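Local structure of cysteine synthase 3 (Entamoeba histolytica, 6KR5) at residues Asn64-Ala69 and Gly73-Gly78; Met79-Ala84 and Ile91-Ala96. The protein catalyses the formation of cysteine from O-acetylserine and sulfide, with pyridoxal-5'-phosphate as cofactor. One frame throughout, in Å; residues are numbered along the deposited sequence.

Interaction 1. Residues Asn64-Ala69 and Gly73-Gly78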
loop_
_atom_site.group_PDB
_atom_site.type_symbol
_atom_site.label_atom_id
_atom_site.label_comp_id
_atom_site.label_asym_id
_atom_site.label_seq_id
_atom_site.Cartn_x
_atom_site.Cartn_y
_atom_site.Cartn_z
ATOM N N ASN B 64 1.597 -17.475 -6.560
ATOM C CA ASN B 64 1.948 -18.892 -6.499
ATOM C C ASN B 64 1.044 -19.759 -7.367
ATOM O O ASN B 64 1.508 -20.770 -7.910
ATOM C CB ASN B 64 1.936 -19.421 -5.066
ATOM C CG ASN B 64 2.784 -20.666 -4.940
ATOM O OD1 ASN B 64 3.981 -20.632 -5.257
ATOM N ND2 ASN B 64 2.171 -21.781 -4.544
ATOM N N ILE B 65 -0.242 -19.417 -7.497
ATOM C CA ILE B 65 -1.114 -20.180 -8.396
ATOM C C ILE B 65 -0.552 -20.162 -9.814
ATOM O O ILE B 65 -0.451 -21.202 -10.474
ATOM C CB ILE B 65 -2.550 -19.622 -8.339
ATOM C CG1 ILE B 65 -3.250 -20.132 -7.071
ATOM C CG2 ILE B 65 -3.332 -19.992 -9.593
ATOM C CD1 ILE B 65 -4.567 -19.485 -6.806
ATOM N N ILE B 66 -0.130 -18.992 -10.284
ATOM C CA ILE B 66 0.367 -18.888 -11.650
ATOM C C ILE B 66 1.773 -19.466 -11.771
ATOM O O ILE B 66 2.067 -20.206 -12.718
ATOM C CB ILE B 66 0.300 -17.423 -12.105
ATOM C CG1 ILE B 66 -1.164 -16.999 -12.219
ATOM C CG2 ILE B 66 0.994 -17.249 -13.441
ATOM C CD1 ILE B 66 -1.352 -15.496 -12.321
ATOM N N TYR B 67 2.649 -19.157 -10.812
ATOM C CA TYR B 67 4.028 -19.638 -10.860
ATOM C C TYR B 67 4.073 -21.156 -10.874
ATOM O O TYR B 67 4.773 -21.764 -11.694
ATOM C CB TYR B 67 4.796 -19.097 -9.659
ATOM C CG TYR B 67 6.290 -19.314 -9.680
ATOM C CD1 TYR B 67 7.011 -19.243 -10.865
ATOM C CD2 TYR B 67 6.983 -19.545 -8.505
ATOM C CE1 TYR B 67 8.381 -19.420 -10.873
ATOM C CE2 TYR B 67 8.350 -19.726 -8.501
ATOM C CZ TYR B 67 9.046 -19.665 -9.686
ATOM O OH TYR B 67 10.412 -19.841 -9.682
ATOM N N GLN B 68 3.337 -21.789 -9.963
ATOM C CA GLN B 68 3.387 -23.245 -9.907
ATOM C C GLN B 68 2.788 -23.861 -11.161
ATOM O O GLN B 68 3.287 -24.882 -11.659
ATOM C CB GLN B 68 2.663 -23.757 -8.667
ATOM C CG GLN B 68 2.972 -25.234 -8.389
ATOM C CD GLN B 68 4.427 -25.449 -8.004
ATOM O OE1 GLN B 68 4.951 -24.770 -7.127
ATOM N NE2 GLN B 68 5.089 -26.392 -8.667
ATOM N N ALA B 69 1.722 -23.254 -11.696
ATOM C CA ALA B 69 1.113 -23.795 -12.910
ATOM C C ALA B 69 2.082 -23.727 -14.079
ATOM O O ALA B 69 2.144 -24.655 -14.894
ATOM C CB ALA B 69 -0.184 -23.059 -13.245
ATOM N N GLY B 73 3.735 -27.055 -16.002
ATOM C CA GLY B 73 3.221 -27.230 -17.344
ATOM C C GLY B 73 1.717 -27.167 -17.461
ATOM O O GLY B 73 1.182 -27.415 -18.546
ATOM N N ARG B 74 1.008 -26.834 -16.380
ATOM C CA ARG B 74 -0.436 -26.686 -16.464
ATOM C C ARG B 74 -0.842 -25.383 -17.125
ATOM O O ARG B 74 -1.966 -25.282 -17.635
ATOM C CB ARG B 74 -1.062 -26.785 -15.075
ATOM C CG ARG B 74 -1.144 -28.217 -14.575
ATOM C CD ARG B 74 -1.712 -28.287 -13.166
ATOM N NE ARG B 74 -0.744 -27.842 -12.171
ATOM C CZ ARG B 74 -0.944 -26.826 -11.338
ATOM N NH1 ARG B 74 -2.080 -26.147 -11.363
ATOM N NH2 ARG B 74 -0.006 -26.499 -10.473
ATOM N N LEU B 75 0.046 -24.393 -17.113
ATOM C CA LEU B 75 -0.112 -23.149 -17.851
ATOM C C LEU B 75 1.033 -23.075 -18.848
ATOM O O LEU B 75 2.201 -23.154 -18.455
ATOM C CB LEU B 75 -0.097 -21.952 -16.892
ATOM C CG LEU B 75 -0.440 -20.566 -17.431
ATOM C CD1 LEU B 75 -1.777 -20.537 -18.151
ATOM C CD2 LEU B 75 -0.423 -19.550 -16.287
ATOM N N LYS B 76 0.695 -22.976 -20.134
ATOM C CA LYS B 76 1.648 -22.979 -21.231
ATOM C C LYS B 76 1.366 -21.809 -22.157
ATOM O O LYS B 76 0.230 -21.334 -22.229
ATOM C CB LYS B 76 1.566 -24.293 -22.031
ATOM C CG LYS B 76 2.389 -25.429 -21.434
ATOM C CD LYS B 76 1.981 -26.790 -21.989
ATOM C CE LYS B 76 0.518 -27.101 -21.706
ATOM N NZ LYS B 76 0.295 -28.567 -21.513
ATOM N N PRO B 77 2.378 -21.322 -22.875
ATOM C CA PRO B 77 2.150 -20.220 -23.816
ATOM C C PRO B 77 0.988 -20.512 -24.756
ATOM O O PRO B 77 0.805 -21.639 -25.231
ATOM C CB PRO B 77 3.481 -20.120 -24.566
ATOM C CG PRO B 77 4.487 -20.605 -23.577
ATOM C CD PRO B 77 3.803 -21.686 -22.784
ATOM N N GLY B 78 0.180 -19.484 -24.997
ATOM C CA GLY B 78 -1.058 -19.618 -25.721
ATOM C C GLY B 78 -2.279 -19.729 -24.835
ATOM O O GLY B 78 -3.389 -19.406 -25.284
HETATM O O HOH W 1 -1.985 -23.417 -9.699
#
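A69 meets R74 and L75 where helix 58-72 ends in a Schellman motif. G73 is the first residue to leave the helix; it has positive phi, and two bonds reach back into the last turn. The backbone bonds converge on one carbonyl. L75 N donates to A69 O at 3.1 Å, nearly straight at 161°, but from well above the carbonyl plane. R74 N is also near A69 O, at 2.9 Å, though its bent approach makes that bond weak.

The apolar contacts lie on the buried side. A69 CB rests against L75 CB at 3.8 Å. The L75 side chain, with CG anti to the backbone N (chi1 -172°), runs on so that CD2 reaches I66 CG2 at 3.9 Å. F155 of strand 154-156 packs on both A69 and L75.

The R74 guanidinium makes both packing and polar contacts. It folds back over the helix because its chain bends at chi3 (-74°). A69 CA sits over one face, 3.8 Å from R74 NH2 and offset toward the rim. Q68 CG lies at the edge, in the guanidinium plane. The Q68 amide is almost coplanar with the guanidinium. D72 ties the two together: its OD1 accepts from Q68 NE2 and its OD2 pairs with R74 NH2. D164 OD2 forms a second salt bridge to the same NH2, so two carboxylates fix this end of R74. At NH1, a water in the guanidinium plane accepts from R74 NH1 at 3.2 Å and donates to I65 O at 2.8 Å.

Interaction 2. Residues Met79-Ala84 and Ile91-Ala96; sequences MEIIEA and IGLCQA
E83 and L93 touch inside a beta-alpha-beta unit, in which strand 80-84 leads through helix 88-100 to strand 104-109. The helix packs on the sheet by pointing L93 at the strand, and the E83 side chain crosses L93 at about a right angle. E83 CB makes the closest contact, 3.6 Å from L93 CD1. CG is anti to the backbone N (chi1 -179°) and stays against the same methyl, with E83 CG 4.0 Å from L93 CD1. The chain then bends at chi2 (62°), which carries the carboxylate to the backbone of its own strand. E83 OE1 uses its anti lone pair to accept from A84 N at 2.9 Å. OE2 accepts from the backbone N of Q159. Both oxygens of this buried acid are therefore bonded to main-chain N-H groups, which probably steadies its charge and its rotation. The E83 side chain lies about 10 Å from the bound pyridoxal-5'-phosphate.

I81, two residues earlier on the same face of the strand, adds a looser apolar contact. It also packs on V104 of strand 104-109. The second methyl of L93, CD2, lies 4.4 Å from I81 CG2.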
loop_
_atom_site.group_PDB
_atom_site.type_symbol
_atom_site.label_atom_id
_atom_site.label_comp_id
_atom_site.label_asym_id
_atom_site.label_seq_id
_atom_site.Cartn_x
_atom_site.Cartn_y
_atom_site.Cartn_z
ATOM N N MET B 79 -2.102 -20.160 -23.590
ATOM C CA MET B 79 -3.204 -20.286 -22.651
ATOM C C MET B 79 -3.444 -18.975 -21.911
ATOM O O MET B 79 -2.592 -18.083 -21.873
ATOM C CB MET B 79 -2.926 -21.404 -21.643
ATOM C CG MET B 79 -2.914 -22.786 -22.263
ATOM S SD MET B 79 -2.616 -24.065 -21.026
ATOM C CE MET B 79 -4.099 -23.985 -20.044
ATOM N N GLU B 80 -4.630 -18.866 -21.324
ATOM C CA GLU B 80 -5.026 -17.677 -20.573
ATOM C C GLU B 80 -5.563 -18.092 -19.215
ATOM O O GLU B 80 -6.197 -19.137 -19.086
ATOM C CB GLU B 80 -6.082 -16.870 -21.339
ATOM C CG GLU B 80 -5.633 -16.535 -22.757
ATOM C CD GLU B 80 -6.606 -15.664 -23.515
ATOM O OE1 GLU B 80 -7.585 -15.169 -22.909
ATOM O OE2 GLU B 80 -6.397 -15.457 -24.730
ATOM N N ILE B 81 -5.299 -17.270 -18.208
ATOM C CA ILE B 81 -5.815 -17.495 -16.862
ATOM C C ILE B 81 -7.256 -17.005 -16.792
ATOM O O ILE B 81 -7.623 -16.022 -17.443
ATOM C CB ILE B 81 -4.910 -16.771 -15.842
ATOM C CG1 ILE B 81 -3.474 -17.307 -15.917
ATOM C CG2 ILE B 81 -5.462 -16.911 -14.425
ATOM C CD1 ILE B 81 -2.403 -16.243 -15.770
ATOM N N ILE B 82 -8.100 -17.685 -16.009
ATOM C CA ILE B 82 -9.454 -17.196 -15.768
ATOM C C ILE B 82 -9.824 -17.423 -14.305
ATOM O O ILE B 82 -9.413 -18.411 -13.688
ATOM C CB ILE B 82 -10.487 -17.843 -16.723
ATOM C CG1 ILE B 82 -11.846 -17.147 -16.586
ATOM C CG2 ILE B 82 -10.606 -19.351 -16.492
ATOM C CD1 ILE B 82 -12.884 -17.605 -17.592
ATOM N N GLU B 83 -10.592 -16.489 -13.750
ATOM C CA GLU B 83 -11.143 -16.619 -12.412
ATOM C C GLU B 83 -12.418 -15.792 -12.337
ATOM O O GLU B 83 -12.566 -14.801 -13.051
ATOM C CB GLU B 83 -10.135 -16.191 -11.341
ATOM C CG GLU B 83 -10.643 -16.331 -9.891
ATOM C CD GLU B 83 -10.966 -17.770 -9.520
ATOM O OE1 GLU B 83 -12.032 -18.280 -9.940
ATOM O OE2 GLU B 83 -10.160 -18.375 -8.785
ATOM N N ALA B 84 -13.358 -16.238 -11.495
ATOM C CA ALA B 84 -14.563 -15.482 -11.179
ATOM C C ALA B 84 -14.328 -14.829 -9.828
ATOM O O ALA B 84 -14.310 -15.510 -8.799
ATOM C CB ALA B 84 -15.798 -16.383 -11.155
ATOM N N ILE B 91 -6.922 -9.014 -8.302
ATOM C CA ILE B 91 -5.758 -8.126 -8.331
ATOM C C ILE B 91 -4.465 -8.931 -8.284
ATOM O O ILE B 91 -3.527 -8.677 -9.044
ATOM C CB ILE B 91 -5.825 -7.118 -7.174
ATOM C CG1 ILE B 91 -7.049 -6.218 -7.331
ATOM C CG2 ILE B 91 -4.535 -6.326 -7.113
ATOM C CD1 ILE B 91 -7.285 -5.330 -6.106
ATOM N N GLY B 92 -4.397 -9.919 -7.391
ATOM C CA GLY B 92 -3.184 -10.711 -7.285
ATOM C C GLY B 92 -2.899 -11.520 -8.537
ATOM O O GLY B 92 -1.743 -11.667 -8.943
ATOM N N LEU B 93 -3.945 -12.032 -9.184
ATOM C CA LEU B 93 -3.736 -12.758 -10.430
ATOM C C LEU B 93 -3.300 -11.816 -11.542
ATOM O O LEU B 93 -2.450 -12.170 -12.368
ATOM C CB LEU B 93 -5.013 -13.488 -10.826
ATOM C CG LEU B 93 -5.398 -14.717 -10.008
ATOM C CD1 LEU B 93 -6.829 -15.093 -10.353
ATOM C CD2 LEU B 93 -4.452 -15.883 -10.294
ATOM N N CYS B 94 -3.875 -10.612 -11.575
ATOM C CA CYS B 94 -3.546 -9.668 -12.638
ATOM C C CYS B 94 -2.116 -9.169 -12.507
ATOM O O CYS B 94 -1.413 -9.010 -13.514
ATOM C CB CYS B 94 -4.534 -8.507 -12.632
ATOM S SG CYS B 94 -6.152 -8.964 -13.281
ATOM N N GLN B 95 -1.655 -8.946 -11.277
ATOM C CA GLN B 95 -0.269 -8.527 -11.079
ATOM C C GLN B 95 0.700 -9.594 -11.586
ATOM O O GLN B 95 1.625 -9.300 -12.363
ATOM C CB GLN B 95 -0.027 -8.222 -9.603
ATOM C CG GLN B 95 1.434 -7.941 -9.279
ATOM C CD GLN B 95 1.653 -7.633 -7.810
ATOM O OE1 GLN B 95 1.967 -6.493 -7.425
ATOM N NE2 GLN B 95 1.471 -8.639 -6.974
ATOM N N ALA B 96 0.483 -10.853 -11.181
ATOM C CA ALA B 96 1.390 -11.921 -11.587
ATOM C C ALA B 96 1.276 -12.194 -13.077
ATOM O O ALA B 96 2.289 -12.389 -13.757
ATOM C CB ALA B 96 1.120 -13.187 -10.778
#

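How the interactions relate
Interaction 1 closes before interaction 2 opens, and their centres are 11 Å apart. Helix 58-72 ends in the first, and the loop after it runs straight into strand 80-84 of the second. That strand is an inner member of the four-stranded parallel sheet, between strands 104-109 and 154-156. The two contacts share a core around I66, whose CD1 lies 3.5 Å from L93 O and 3.7 Å from both I81 CD1 and A96 CB. A second junction is R74 O against M79 CE, at 3.5 Å. Both contacts thus belong to the part of the PLP-dependent enzyme fold built on this sheet, and they probably hold helices 58-72 and 88-100 together beside it.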